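Glycosyl hydrolases family 2, sugar binding domain protein (Bacteroides uniformis str. 3978 T3 ii, PDB 6D1P) is a gut bacterial beta-glucuronidase of glycoside hydrolase family 2, which probably cleaves the glycosidic bond of beta-D-glucuronides. Local coordinates at residues 29-34 with 94-99; 555-560 with 607-612; 631-636 with 641-646. One frame throughout, in Å; residues are numbered along the deposited sequence.

Interaction 1 of 3, residues 29-34 with 94-99; sequences QRLTEH and TMLNIE
Leu31 and Leu96 meet methyl to methyl in the buried half of this contact, near strand 28-30 and the end of strand 89-96. CD1 of Leu31 lies 3.9 Å from CD1 of Leu96, and the CD2 pair follows at 4.2 Å. The two side chains cross at about a right angle and touch by their branched ends, and the backbones stay well apart, Leu31 CA to Leu96 CA 9.0 Å. Leu196 of strand 194-199 packs against Leu31, and Ile164 of strand 162-169 against Leu96, which places the pair between the two sheets of the sugar-binding domain.

The other end, at His34, is looser and nearer solvent. The imidazole turns away from Thr94, and one of its faces lies against Glu33 CB. The link here is made by the backbone carbonyl: Thr94 OG1, set anti to the backbone N (chi1 -171°), donates to His34 O at 2.7 Å. The hydroxyl comes in above the carbonyl plane, 42° out of it.

A buried threonine hydroxyl thus satisfies a loop carbonyl just before strand 35-38, so a directional polar bond ties the loop at His34, while the Leu31 and Leu96 side chains meet by van der Waals contact.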
loop_
_atom_site.group_PDB
_atom_site.type_symbol
_atom_site.label_atom_id
_atom_site.label_comp_id
_atom_site.label_asym_id
_atom_site.label_seq_id
_atom_site.Cartn_x
_atom_site.Cartn_y
_atom_site.Cartn_z
ATOM N N GLN A 29 21.413 23.080 10.685
ATOM C CA GLN A 29 20.697 23.242 9.418
ATOM C C GLN A 29 19.604 22.178 9.283
ATOM O O GLN A 29 19.876 20.976 9.403
ATOM C CB GLN A 29 21.656 23.185 8.218
ATOM C CG GLN A 29 20.918 23.323 6.872
ATOM C CD GLN A 29 21.833 23.093 5.665
ATOM O OE1 GLN A 29 23.052 23.276 5.771
ATOM N NE2 GLN A 29 21.257 22.682 4.525
ATOM N N ARG A 30 18.372 22.624 9.035
ATOM C CA ARG A 30 17.264 21.740 8.714
ATOM C C ARG A 30 17.400 21.264 7.271
ATOM O O ARG A 30 17.492 22.079 6.342
ATOM C CB ARG A 30 15.932 22.459 8.897
ATOM C CG ARG A 30 15.569 22.735 10.309
ATOM C CD ARG A 30 14.262 23.458 10.365
ATOM N NE ARG A 30 13.853 23.660 11.747
ATOM C CZ ARG A 30 12.840 24.434 12.116
ATOM N NH1 ARG A 30 12.127 25.092 11.201
ATOM N NH2 ARG A 30 12.546 24.556 13.406
ATOM N N LEU A 31 17.403 19.946 7.095
ATOM C CA LEU A 31 17.413 19.310 5.786
ATOM C C LEU A 31 15.966 19.092 5.370
ATOM O O LEU A 31 15.360 18.074 5.687
ATOM C CB LEU A 31 18.180 17.997 5.850
ATOM C CG LEU A 31 19.553 18.101 6.517
ATOM C CD1 LEU A 31 20.184 16.752 6.636
ATOM C CD2 LEU A 31 20.461 19.033 5.721
ATOM N N THR A 32 15.391 20.053 4.658
ATOM C CA THR A 32 14.027 19.872 4.187
ATOM C C THR A 32 13.918 19.563 2.693
ATOM O O THR A 32 12.926 18.950 2.283
ATOM C CB THR A 32 13.172 21.107 4.521
ATOM O OG1 THR A 32 13.561 22.226 3.717
ATOM C CG2 THR A 32 13.319 21.486 5.996
ATOM N N GLU A 33 14.908 19.917 1.872
ATOM C CA GLU A 33 14.737 19.883 0.422
ATOM C C GLU A 33 15.429 18.686 -0.228
ATOM O O GLU A 33 16.416 18.152 0.280
ATOM C CB GLU A 33 15.273 21.159 -0.233
ATOM C CG GLU A 33 14.941 22.432 0.473
ATOM C CD GLU A 33 13.485 22.735 0.400
ATOM O OE1 GLU A 33 12.930 22.625 -0.712
ATOM O OE2 GLU A 33 12.893 23.074 1.455
ATOM N N HIS A 34 14.883 18.281 -1.377
ATOM C CA HIS A 34 15.551 17.398 -2.332
ATOM C C HIS A 34 15.729 15.992 -1.778
ATOM O O HIS A 34 16.774 15.365 -1.955
ATOM C CB HIS A 34 16.895 17.984 -2.771
ATOM C CG HIS A 34 16.815 19.432 -3.144
ATOM N ND1 HIS A 34 17.500 20.416 -2.463
ATOM C CD2 HIS A 34 16.101 20.065 -4.107
ATOM C CE1 HIS A 34 17.221 21.592 -2.999
ATOM N NE2 HIS A 34 16.373 21.407 -3.997
ATOM N N THR A 94 18.968 11.153 -0.248
ATOM C CA THR A 94 19.341 12.466 -0.762
ATOM C C THR A 94 20.860 12.578 -0.855
ATOM O O THR A 94 21.603 11.667 -0.483
ATOM C CB THR A 94 18.797 13.603 0.103
ATOM O OG1 THR A 94 19.033 14.827 -0.579
ATOM C CG2 THR A 94 19.544 13.669 1.441
ATOM N N MET A 95 21.307 13.745 -1.321
ATOM C CA MET A 95 22.711 14.085 -1.515
ATOM C C MET A 95 23.041 15.293 -0.648
ATOM O O MET A 95 22.336 16.306 -0.716
ATOM C CB MET A 95 22.977 14.419 -2.991
ATOM C CG MET A 95 24.036 13.580 -3.638
ATOM S SD MET A 95 23.527 11.875 -3.796
ATOM C CE MET A 95 22.736 11.945 -5.418
ATOM N N LEU A 96 24.115 15.214 0.137
ATOM C CA LEU A 96 24.451 16.308 1.054
ATOM C C LEU A 96 25.831 16.890 0.777
ATOM O O LEU A 96 26.806 16.149 0.609
ATOM C CB LEU A 96 24.395 15.856 2.515
ATOM C CG LEU A 96 23.027 15.529 3.109
ATOM C CD1 LEU A 96 23.176 15.406 4.607
ATOM C CD2 LEU A 96 21.985 16.572 2.729
ATOM N N ASN A 97 25.902 18.221 0.749
ATOM C CA ASN A 97 27.164 18.948 0.835
ATOM C C ASN A 97 27.554 19.042 2.299
ATOM O O ASN A 97 26.873 19.708 3.082
ATOM C CB ASN A 97 27.035 20.343 0.234
ATOM C CG ASN A 97 27.054 20.323 -1.261
ATOM O OD1 ASN A 97 27.944 19.720 -1.865
ATOM N ND2 ASN A 97 26.063 20.965 -1.884
ATOM N N ILE A 98 28.645 18.388 2.670
ATOM C CA ILE A 98 29.076 18.313 4.059
ATOM C C ILE A 98 30.365 19.115 4.200
ATOM O O ILE A 98 31.433 18.673 3.762
ATOM C CB ILE A 98 29.238 16.855 4.506
ATOM C CG1 ILE A 98 27.846 16.253 4.706
ATOM C CG2 ILE A 98 30.062 16.756 5.781
ATOM C CD1 ILE A 98 27.844 14.844 5.169
ATOM N N GLU A 99 30.257 20.297 4.811
ATOM C CA GLU A 99 31.338 21.277 4.935
ATOM C C GLU A 99 31.542 21.581 6.418
ATOM O O GLU A 99 31.111 22.628 6.907
ATOM C CB GLU A 99 31.002 22.625 4.121
ATOM C CG GLU A 99 30.532 22.455 2.656
ATOM C CD GLU A 99 30.216 23.796 1.963
ATOM O OE1 GLU A 99 30.924 24.151 0.990
ATOM O OE2 GLU A 99 29.267 24.496 2.391
#

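Interaction 2 of 3, residues 555-560 with 607-612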
loop_
_atom_site.group_PDB
_atom_site.type_symbol
_atom_site.label_atom_id
_atom_site.label_comp_id
_atom_site.label_asym_id
_atom_site.label_seq_id
_atom_site.Cartn_x
_atom_site.Cartn_y
_atom_site.Cartn_z
ATOM N N ARG A 555 -23.397 22.179 25.887
ATOM C CA ARG A 555 -23.973 22.092 27.214
ATOM C C ARG A 555 -23.082 21.299 28.159
ATOM O O ARG A 555 -22.951 21.653 29.338
ATOM C CB ARG A 555 -25.356 21.459 27.120
ATOM C CG ARG A 555 -26.395 22.374 26.476
ATOM C CD ARG A 555 -27.651 21.604 26.159
ATOM N NE ARG A 555 -28.769 22.483 25.850
ATOM C CZ ARG A 555 -28.892 23.174 24.718
ATOM N NH1 ARG A 555 -27.952 23.102 23.776
ATOM N NH2 ARG A 555 -29.955 23.940 24.524
ATOM N N LEU A 556 -22.464 20.217 27.665
ATOM C CA LEU A 556 -21.613 19.402 28.531
ATOM C C LEU A 556 -20.382 20.176 28.956
ATOM O O LEU A 556 -19.996 20.134 30.133
ATOM C CB LEU A 556 -21.210 18.094 27.834
ATOM C CG LEU A 556 -20.348 17.055 28.592
ATOM C CD1 LEU A 556 -20.536 15.660 27.984
ATOM C CD2 LEU A 556 -18.850 17.401 28.606
ATOM N N PHE A 557 -19.744 20.882 28.014
ATOM C CA PHE A 557 -18.596 21.708 28.368
ATOM C C PHE A 557 -19.015 22.823 29.323
ATOM O O PHE A 557 -18.335 23.098 30.319
ATOM C CB PHE A 557 -17.965 22.319 27.115
ATOM C CG PHE A 557 -17.275 21.332 26.206
ATOM C CD1 PHE A 557 -16.442 20.350 26.713
ATOM C CD2 PHE A 557 -17.441 21.425 24.822
ATOM C CE1 PHE A 557 -15.787 19.452 25.861
ATOM C CE2 PHE A 557 -16.804 20.551 23.960
ATOM C CZ PHE A 557 -15.974 19.554 24.472
ATOM N N ASP A 558 -20.131 23.485 29.009
ATOM C CA ASP A 558 -20.663 24.571 29.826
ATOM C C ASP A 558 -20.830 24.122 31.275
ATOM O O ASP A 558 -20.239 24.696 32.195
ATOM C CB ASP A 558 -22.002 25.022 29.219
ATOM C CG ASP A 558 -22.518 26.331 29.796
ATOM O OD1 ASP A 558 -23.498 26.849 29.235
ATOM O OD2 ASP A 558 -21.966 26.849 30.785
ATOM N N TRP A 559 -21.589 23.040 31.479
ATOM C CA TRP A 559 -21.789 22.492 32.818
ATOM C C TRP A 559 -20.463 22.252 33.544
ATOM O O TRP A 559 -20.231 22.795 34.633
ATOM C CB TRP A 559 -22.588 21.195 32.745
ATOM C CG TRP A 559 -22.992 20.792 34.101
ATOM C CD1 TRP A 559 -22.244 20.084 35.011
ATOM C CD2 TRP A 559 -24.213 21.142 34.769
ATOM N NE1 TRP A 559 -22.942 19.943 36.187
ATOM C CE2 TRP A 559 -24.152 20.583 36.071
ATOM C CE3 TRP A 559 -25.363 21.859 34.388
ATOM C CZ2 TRP A 559 -25.204 20.715 36.998
ATOM C CZ3 TRP A 559 -26.410 21.988 35.315
ATOM C CH2 TRP A 559 -26.316 21.425 36.603
ATOM N N HIS A 560 -19.585 21.426 32.960
ATOM C CA HIS A 560 -18.305 21.141 33.605
ATOM C C HIS A 560 -17.607 22.422 34.028
ATOM O O HIS A 560 -17.115 22.530 35.160
ATOM C CB HIS A 560 -17.387 20.346 32.671
ATOM C CG HIS A 560 -17.657 18.874 32.638
ATOM N ND1 HIS A 560 -18.709 18.322 31.942
ATOM C CD2 HIS A 560 -16.987 17.836 33.192
ATOM C CE1 HIS A 560 -18.686 17.007 32.078
ATOM N NE2 HIS A 560 -17.652 16.687 32.836
ATOM N N LYS A 607 -14.726 24.732 16.043
ATOM C CA LYS A 607 -16.120 24.442 16.336
ATOM C C LYS A 607 -16.667 25.516 17.275
ATOM O O LYS A 607 -15.922 26.309 17.848
ATOM C CB LYS A 607 -16.275 23.064 16.992
ATOM C CG LYS A 607 -15.586 21.903 16.273
ATOM C CD LYS A 607 -15.891 20.585 16.971
ATOM C CE LYS A 607 -15.073 19.431 16.382
ATOM N NZ LYS A 607 -15.147 18.138 17.156
ATOM N N GLU A 608 -17.982 25.522 17.455
ATOM C CA GLU A 608 -18.564 26.519 18.347
ATOM C C GLU A 608 -18.316 26.204 19.818
ATOM O O GLU A 608 -18.466 27.095 20.666
ATOM C CB GLU A 608 -20.055 26.667 18.041
ATOM C CG GLU A 608 -20.288 26.896 16.535
ATOM C CD GLU A 608 -21.480 27.784 16.220
ATOM O OE1 GLU A 608 -21.663 28.852 16.883
ATOM O OE2 GLU A 608 -22.244 27.403 15.313
ATOM N N SER A 609 -17.888 24.988 20.136
ATOM C CA SER A 609 -17.475 24.690 21.498
ATOM C C SER A 609 -16.175 25.381 21.871
ATOM O O SER A 609 -15.914 25.561 23.063
ATOM C CB SER A 609 -17.311 23.192 21.670
ATOM O OG SER A 609 -16.519 22.677 20.608
ATOM N N TYR A 610 -15.336 25.742 20.889
ATOM C CA TYR A 610 -14.116 26.484 21.201
ATOM C C TYR A 610 -14.430 27.782 21.956
ATOM O O TYR A 610 -13.637 28.215 22.796
ATOM C CB TYR A 610 -13.340 26.776 19.909
ATOM C CG TYR A 610 -12.109 27.671 20.070
ATOM C CD1 TYR A 610 -12.213 29.068 19.980
ATOM C CD2 TYR A 610 -10.841 27.125 20.284
ATOM C CE1 TYR A 610 -11.080 29.894 20.114
ATOM C CE2 TYR A 610 -9.708 27.943 20.429
ATOM C CZ TYR A 610 -9.840 29.332 20.344
ATOM O OH TYR A 610 -8.724 30.139 20.478
ATOM N N TYR A 611 -15.588 28.399 21.677
ATOM C CA TYR A 611 -15.977 29.667 22.295
ATOM C C TYR A 611 -16.596 29.463 23.666
ATOM O O TYR A 611 -16.527 30.363 24.513
ATOM C CB TYR A 611 -16.948 30.414 21.373
ATOM C CG TYR A 611 -16.323 30.598 20.005
ATOM C CD1 TYR A 611 -15.333 31.553 19.816
ATOM C CD2 TYR A 611 -16.660 29.775 18.928
ATOM C CE1 TYR A 611 -14.718 31.715 18.605
ATOM C CE2 TYR A 611 -16.032 29.935 17.683
ATOM C CZ TYR A 611 -15.058 30.907 17.545
ATOM O OH TYR A 611 -14.397 31.126 16.376
ATOM N N VAL A 612 -17.208 28.301 23.905
ATOM C CA VAL A 612 -17.647 27.986 25.255
ATOM C C VAL A 612 -16.462 28.028 26.203
ATOM O O VAL A 612 -16.499 28.716 27.230
ATOM C CB VAL A 612 -18.355 26.627 25.291
ATOM C CG1 VAL A 612 -18.701 26.277 26.712
ATOM C CG2 VAL A 612 -19.597 26.673 24.409
#
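Phe557 turns the edge of its ring, not a face, to Ser609. The serine CB lies near the ring plane, 3.5 Å from Phe557 CE2 and 3.6 Å from Phe557 CD2, so the methylene meets one side of the rim. With CG anti to the carbonyl carbon (chi1 -69°), the phenyl group reaches across from helix 550-564 to Ser609, near the beginning of the second helix. Ser609 OG sits between its own backbone N and carbonyl carbon, and stands farther off, 4.0 Å from Phe557 CE2; the apolar CB therefore makes the closer approach.

One turn further on, Val612 presents a single branch. Its CG1, anti to the backbone N, rests 4.0 Å from Phe557 CB and 3.9 Å from Asp558 N, and so packs beside the helix backbone at the root of the phenylalanine. Asp558 adds its CB to this apolar patch, while its carboxylate leads elsewhere, to the hydroxyls of Tyr616 and Tyr646 and the backbone N of Ala673. Ile554, a turn earlier on the first helix, also touches Val612.

All four touching residues are buried, and the contact between them is apolar. Both segments belong to the TIM barrel domain, and the arrangement is that of two helices packing side by side outside a beta/alpha barrel, here joined by a serine CB at an aromatic edge and a valine methyl against the backbone and CB of the first helix.

Interaction 3 of 3, residues 631-636 with 641-646; sequences PVRWGK and KEILVY
Arg633 reaches over to Glu642 and forms the one clear hydrogen bond of this contact. It stands on strand 632-634, and its chain bends at both chi2 and chi3, which folds the guanidinium back toward strand 641-646. Its NH2 donates to the backbone O of Glu642 at 2.6 Å. The bond is moderately bent, with an N-H...O angle of 147°, and the donor is tilted 17° from the carbonyl plane. At the guanidinium edge, NH1 lies 4.0 Å from Ile643 CG1, and NH2 comes within 3.7 Å of Lys641 CB. Partners elsewhere take up NE, which pairs with Glu524, and NH1, which bonds to Gln706, while Trp630 makes a cation-pi contact with the arginine.

Trp634 follows, its CB pointing away from the other strand; its ring meets that of Trp713 edge to face. Its backbone turns the other way: Trp634 O lies 3.0 Å from Lys641 CE and 3.1 Å from Lys641 NZ.

At Gly635, CA has Lys641 NZ 3.6 Å away. The lysine chain, bent at chi2 and extended beyond, runs alongside the glycine, and the absence of a side chain there leaves room for it.

Strand 632-634 and strand 641-646 belong to different sheets, so side chains rather than a backbone ladder do the joining. A buried arginine tied to a main-chain carbonyl, a carboxylate and an amide oxygen has its rotation largely fixed; Glu524, salt-bridged to Arg633 and only weakly, at long range, paired with Lys641, probably eases the charge of the two.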
loop_
_atom_site.group_PDB
_atom_site.type_symbol
_atom_site.label_atom_id
_atom_site.label_comp_id
_atom_site.label_asym_id
_atom_site.label_seq_id
_atom_site.Cartn_x
_atom_site.Cartn_y
_atom_site.Cartn_z
ATOM N N PRO A 631 -27.379 26.685 10.065
ATOM C CA PRO A 631 -28.037 27.535 9.061
ATOM C C PRO A 631 -29.558 27.499 9.124
ATOM O O PRO A 631 -30.222 28.476 8.749
ATOM C CB PRO A 631 -27.534 26.961 7.725
ATOM C CG PRO A 631 -26.763 25.644 8.083
ATOM C CD PRO A 631 -27.007 25.363 9.519
ATOM N N VAL A 632 -30.127 26.384 9.574
ATOM C CA VAL A 632 -31.572 26.194 9.572
ATOM C C VAL A 632 -32.015 25.707 10.950
ATOM O O VAL A 632 -31.739 24.557 11.328
ATOM C CB VAL A 632 -32.022 25.210 8.484
ATOM C CG1 VAL A 632 -33.520 24.992 8.576
ATOM C CG2 VAL A 632 -31.652 25.742 7.113
ATOM N N ARG A 633 -32.723 26.567 11.683
ATOM C CA ARG A 633 -33.452 26.225 12.901
ATOM C C ARG A 633 -34.843 25.685 12.556
ATOM O O ARG A 633 -35.337 25.832 11.432
ATOM C CB ARG A 633 -33.599 27.449 13.797
ATOM C CG ARG A 633 -32.334 28.245 14.008
ATOM C CD ARG A 633 -31.526 27.676 15.143
ATOM N NE ARG A 633 -32.299 27.504 16.384
ATOM C CZ ARG A 633 -32.300 28.375 17.388
ATOM N NH1 ARG A 633 -31.581 29.486 17.273
ATOM N NH2 ARG A 633 -33.000 28.132 18.507
ATOM N N TRP A 634 -35.491 25.058 13.534
ATOM C CA TRP A 634 -36.833 24.547 13.288
ATOM C C TRP A 634 -37.632 24.456 14.579
ATOM O O TRP A 634 -37.085 24.496 15.687
ATOM C CB TRP A 634 -36.807 23.187 12.605
ATOM C CG TRP A 634 -36.236 22.100 13.448
ATOM C CD1 TRP A 634 -36.923 21.237 14.253
ATOM C CD2 TRP A 634 -34.851 21.748 13.564
ATOM N NE1 TRP A 634 -36.051 20.363 14.866
ATOM C CE2 TRP A 634 -34.774 20.651 14.456
ATOM C CE3 TRP A 634 -33.670 22.246 12.992
ATOM C CZ2 TRP A 634 -33.559 20.046 14.803
ATOM C CZ3 TRP A 634 -32.458 21.640 13.328
ATOM C CH2 TRP A 634 -32.415 20.552 14.233
ATOM N N GLY A 635 -38.935 24.283 14.398
ATOM C CA GLY A 635 -39.919 24.324 15.462
ATOM C C GLY A 635 -41.269 24.738 14.906
ATOM O O GLY A 635 -41.443 24.948 13.706
ATOM N N LYS A 636 -42.235 24.857 15.811
ATOM C CA LYS A 636 -43.574 25.229 15.393
ATOM C C LYS A 636 -43.619 26.715 15.018
ATOM O O LYS A 636 -42.720 27.479 15.376
ATOM C CB LYS A 636 -44.571 24.889 16.498
ATOM C CG LYS A 636 -45.031 23.444 16.393
ATOM C CD LYS A 636 -45.695 22.899 17.653
ATOM C CE LYS A 636 -45.876 21.376 17.539
ATOM N NZ LYS A 636 -47.284 20.901 17.720
ATOM N N LYS A 641 -37.964 30.472 20.491
ATOM C CA LYS A 641 -36.791 29.640 20.259
ATOM C C LYS A 641 -35.614 30.164 21.059
ATOM O O LYS A 641 -35.388 31.377 21.123
ATOM C CB LYS A 641 -36.417 29.583 18.767
ATOM C CG LYS A 641 -37.253 28.594 17.992
ATOM C CD LYS A 641 -37.151 27.201 18.626
ATOM C CE LYS A 641 -38.072 26.220 17.922
ATOM N NZ LYS A 641 -38.125 24.869 18.538
ATOM N N GLU A 642 -34.858 29.234 21.638
ATOM C CA GLU A 642 -33.733 29.567 22.494
ATOM C C GLU A 642 -32.509 29.971 21.679
ATOM O O GLU A 642 -32.210 29.378 20.634
ATOM C CB GLU A 642 -33.402 28.373 23.387
ATOM C CG GLU A 642 -32.138 28.494 24.211
ATOM C CD GLU A 642 -31.532 27.125 24.485
ATOM O OE1 GLU A 642 -30.947 26.526 23.534
ATOM O OE2 GLU A 642 -31.678 26.637 25.631
ATOM N N ILE A 643 -31.809 30.998 22.169
ATOM C CA ILE A 643 -30.541 31.470 21.624
ATOM C C ILE A 643 -29.565 31.582 22.787
ATOM O O ILE A 643 -29.858 32.251 23.783
ATOM C CB ILE A 643 -30.685 32.832 20.907
ATOM C CG1 ILE A 643 -31.480 32.710 19.620
ATOM C CG2 ILE A 643 -29.330 33.454 20.594
ATOM C CD1 ILE A 643 -32.967 32.871 19.803
ATOM N N LEU A 644 -28.416 30.923 22.673
ATOM C CA LEU A 644 -27.379 30.998 23.695
ATOM C C LEU A 644 -26.220 31.840 23.185
ATOM O O LEU A 644 -25.892 31.820 22.000
ATOM C CB LEU A 644 -26.864 29.606 24.080
ATOM C CG LEU A 644 -27.901 28.506 24.313
ATOM C CD1 LEU A 644 -27.241 27.094 24.361
ATOM C CD2 LEU A 644 -28.728 28.781 25.559
ATOM N N VAL A 645 -25.581 32.568 24.083
ATOM C CA VAL A 645 -24.434 33.380 23.712
ATOM C C VAL A 645 -23.295 33.053 24.653
ATOM O O VAL A 645 -23.495 32.937 25.868
ATOM C CB VAL A 645 -24.756 34.884 23.753
ATOM C CG1 VAL A 645 -23.514 35.672 23.439
ATOM C CG2 VAL A 645 -25.854 35.216 22.754
ATOM N N TYR A 646 -22.104 32.903 24.105
ATOM C CA TYR A 646 -20.942 32.588 24.923
ATOM C C TYR A 646 -20.028 33.806 24.890
ATOM O O TYR A 646 -19.364 34.084 23.887
ATOM C CB TYR A 646 -20.283 31.274 24.471
ATOM C CG TYR A 646 -21.150 30.121 24.939
ATOM C CD1 TYR A 646 -20.972 29.559 26.215
ATOM C CD2 TYR A 646 -22.217 29.664 24.162
ATOM C CE1 TYR A 646 -21.802 28.540 26.675
ATOM C CE2 TYR A 646 -23.053 28.655 24.617
ATOM C CZ TYR A 646 -22.841 28.105 25.883
ATOM O OH TYR A 646 -23.669 27.111 26.333
#

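The three contacts follow one another in series along the chain. Interaction 1 lies in the N-terminal sugar-binding domain, on the opposite side of the chain's centre from the other two, its centre about 46 Å from that of interaction 2 and about 56 Å from that of interaction 3. Interactions 2 and 3 are neighbours, with centres about 16 Å apart, and they touch. Arg555 NH2 forms a salt bridge to Glu642 OE1 at 2.9 Å, and Val612 CG2 packs 3.7 Å from Tyr646 CE1. Strand 641-647 thus lies against helices 550-564 and 609-617, joining the TIM barrel to the beta domain that follows it.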